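PDB 1YA5: telethonin from Homo sapiens, which regulates muscle assembly and joins titin molecules in antiparallel fashion at the sarcomeric Z-disk. Local coordinates for residues C[28-33]-C[58-63]. The protein carries 4 engineered substitutions. Residues are numbered along the deposited sequence; the frame is centred on the assembly and turned at random.
Sequences LTLSTR and QVLVQR. With SO4 (sulfate ion), chain G.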
loop_
_atom_site.group_PDB
_atom_site.type_symbol
_atom_site.label_atom_id
_atom_site.label_comp_id
_atom_site.label_asym_id
_atom_site.label_seq_id
_atom_site.Cartn_x
_atom_site.Cartn_y
_atom_site.Cartn_z
ATOM N N LEU C 28 2.754 7.121 4.874
ATOM C CA LEU C 28 2.241 5.848 4.407
ATOM C C LEU C 28 0.761 5.852 4.642
ATOM O O LEU C 28 0.292 6.307 5.684
ATOM C CB LEU C 28 2.852 4.711 5.214
ATOM C CG LEU C 28 2.966 3.312 4.612
ATOM C CD1 LEU C 28 3.086 3.423 3.127
ATOM C CD2 LEU C 28 4.196 2.618 5.150
ATOM N N THR C 29 0.021 5.341 3.672
ATOM C CA THR C 29 -1.403 5.169 3.836
ATOM C C THR C 29 -1.784 3.727 3.480
ATOM O O THR C 29 -1.376 3.229 2.450
ATOM C CB THR C 29 -2.130 6.126 2.934
ATOM O OG1 THR C 29 -3.512 6.179 3.316
ATOM C CG2 THR C 29 -2.030 5.625 1.511
ATOM N N LEU C 30 -2.553 3.069 4.353
ATOM C CA LEU C 30 -2.946 1.666 4.175
ATOM C C LEU C 30 -4.441 1.531 4.171
ATOM O O LEU C 30 -5.107 1.931 5.130
ATOM C CB LEU C 30 -2.419 0.815 5.326
ATOM C CG LEU C 30 -2.400 -0.695 5.076
ATOM C CD1 LEU C 30 -1.134 -1.127 4.259
ATOM C CD2 LEU C 30 -2.462 -1.435 6.398
ATOM N N SER C 31 -4.993 0.954 3.116
ATOM C CA SER C 31 -6.430 0.718 3.129
ATOM C C SER C 31 -6.844 -0.705 2.821
ATOM O O SER C 31 -6.064 -1.501 2.265
ATOM C CB SER C 31 -7.198 1.700 2.234
ATOM O OG SER C 31 -6.395 2.173 1.173
ATOM N N THR C 32 -8.096 -0.987 3.192
ATOM C CA THR C 32 -8.758 -2.252 2.935
ATOM C C THR C 32 -9.698 -2.110 1.754
ATOM O O THR C 32 -10.485 -1.164 1.703
ATOM C CB THR C 32 -9.575 -2.637 4.161
ATOM O OG1 THR C 32 -8.692 -2.740 5.282
ATOM C CG2 THR C 32 -10.247 -3.992 3.994
ATOM N N ARG C 33 -9.619 -3.043 0.804
ATOM C CA ARG C 33 -10.617 -3.115 -0.256
ATOM C C ARG C 33 -11.584 -4.258 -0.003
ATOM O O ARG C 33 -11.173 -5.361 0.356
ATOM C CB ARG C 33 -9.962 -3.293 -1.622
ATOM C CG ARG C 33 -8.752 -2.418 -1.854
ATOM C CD ARG C 33 -9.150 -0.990 -2.125
ATOM N NE ARG C 33 -10.244 -0.910 -3.088
ATOM C CZ ARG C 33 -11.196 0.013 -3.051
ATOM N NH1 ARG C 33 -11.187 0.928 -2.093
ATOM N NH2 ARG C 33 -12.157 0.020 -3.961
ATOM N N GLN C 58 -5.287 -5.388 0.876
ATOM C CA GLN C 58 -4.863 -4.164 1.537
ATOM C C GLN C 58 -3.876 -3.466 0.612
ATOM O O GLN C 58 -2.854 -4.038 0.232
ATOM C CB GLN C 58 -4.164 -4.495 2.868
ATOM C CG GLN C 58 -5.038 -5.190 3.939
ATOM C CD GLN C 58 -4.208 -6.017 4.938
ATOM O OE1 GLN C 58 -4.116 -5.670 6.114
ATOM N NE2 GLN C 58 -3.604 -7.112 4.461
ATOM N N VAL C 59 -4.189 -2.233 0.248
ATOM C CA VAL C 59 -3.295 -1.467 -0.586
ATOM C C VAL C 59 -2.465 -0.429 0.143
ATOM O O VAL C 59 -2.895 0.178 1.126
ATOM C CB VAL C 59 -3.959 -0.900 -1.858
ATOM C CG1 VAL C 59 -5.469 -1.163 -1.877
ATOM C CG2 VAL C 59 -3.624 0.558 -2.038
ATOM N N LEU C 60 -1.251 -0.261 -0.354
ATOM C CA LEU C 60 -0.278 0.563 0.291
ATOM C C LEU C 60 0.115 1.678 -0.626
ATOM O O LEU C 60 0.514 1.450 -1.775
ATOM C CB LEU C 60 0.944 -0.270 0.641
ATOM C CG LEU C 60 1.994 0.398 1.525
ATOM C CD1 LEU C 60 2.346 -0.583 2.590
ATOM C CD2 LEU C 60 3.246 0.820 0.716
ATOM N N VAL C 61 -0.024 2.896 -0.123
ATOM C CA VAL C 61 0.509 4.076 -0.794
ATOM C C VAL C 61 1.426 4.769 0.188
ATOM O O VAL C 61 1.012 5.085 1.313
ATOM C CB VAL C 61 -0.583 5.071 -1.252
ATOM C CG1 VAL C 61 0.047 6.235 -2.067
ATOM C CG2 VAL C 61 -1.666 4.355 -2.056
ATOM N N GLN C 62 2.669 4.968 -0.253
ATOM C CA GLN C 62 3.695 5.695 0.479
ATOM C C GLN C 62 4.299 6.829 -0.377
ATOM O O GLN C 62 4.581 6.649 -1.553
ATOM C CB GLN C 62 4.789 4.717 0.865
ATOM C CG GLN C 62 6.107 5.345 1.136
ATOM C CD GLN C 62 6.915 4.533 2.088
ATOM O OE1 GLN C 62 6.838 4.723 3.310
ATOM N NE2 GLN C 62 7.715 3.601 1.543
ATOM N N ARG C 63 4.492 7.995 0.232
ATOM C CA ARG C 63 5.065 9.168 -0.453
ATOM C C ARG C 63 6.174 9.799 0.372
ATOM O O ARG C 63 6.400 9.443 1.540
ATOM C CB ARG C 63 3.979 10.221 -0.737
ATOM C CG ARG C 63 3.251 10.699 0.504
ATOM C CD ARG C 63 1.906 11.409 0.177
ATOM N NE ARG C 63 0.813 10.479 -0.119
ATOM C CZ ARG C 63 0.394 9.544 0.728
ATOM N NH1 ARG C 63 0.981 9.431 1.902
ATOM N NH2 ARG C 63 -0.595 8.713 0.420
HETATM S S SO4 G . -12.662 3.876 -4.930
HETATM O O1 SO4 G . -13.461 4.999 -5.428
HETATM O O2 SO4 G . -11.393 3.808 -5.662
HETATM O O3 SO4 G . -12.372 4.064 -3.506
HETATM O O4 SO4 G . -13.411 2.627 -5.096
#
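Thr-29 pairs with Val-61, and Ser-31 with Val-59, as the two hydrogen-bonded rungs of an antiparallel ladder whose strands run at 166° to each other. Each rung has a bond in both directions: Val-61 N reaches Thr-29 O at 2.9 Å, almost dead straight, while Val-59 N meets Ser-31 O at 2.8 Å, bent to 139° and tilted from the carbonyl plane. That same Ser-31 oxygen also takes a CA-H contact from Gln-58.

On the face with Leu-28, Leu-30 and Leu-60, methyls do the work. CD2 of Leu-60 sits 3.6 Å from Leu-28 CD1, and its CD1 lies 3.9 Å from Leu-30 CD1, so Leu-60 meets both leucines of 28-33 across the ladder.

Thr-29, Ser-31, Val-59 and Val-61 point to the other face. Follow-through at the end of 28-33 comes from Arg-33. From CB the chain leaves with CG anti to the carbonyl carbon (chi1 -43°), which lays it against Val-59: CG rests 3.5 Å from Val-59 CG1 and CD 3.7 Å from the same methyl. Bends at chi2 and chi3 then turn the guanidinium away from strand 58-62. There NE forms a salt bridge with an acidic side chain of another protein chain, and NH2 gives a bent hydrogen bond to sulfate O4 at 3.1 Å. An alanine here is likely to uncover Val-59 CG1 and leave that acidic group without its cationic mate.

At the far end the Arg-63 guanidinium turns an edge to Thr-29, while its NH1 bonds Lys-26 O; Thr-29 OG1 bonds Glu-5. The pair lies centrally in telethonin's titin-binding N-terminal part: strand 4-14 flanks 28-33, strand 68-73 flanks 58-62, and two other chains, neither of them telethonin, pack against it.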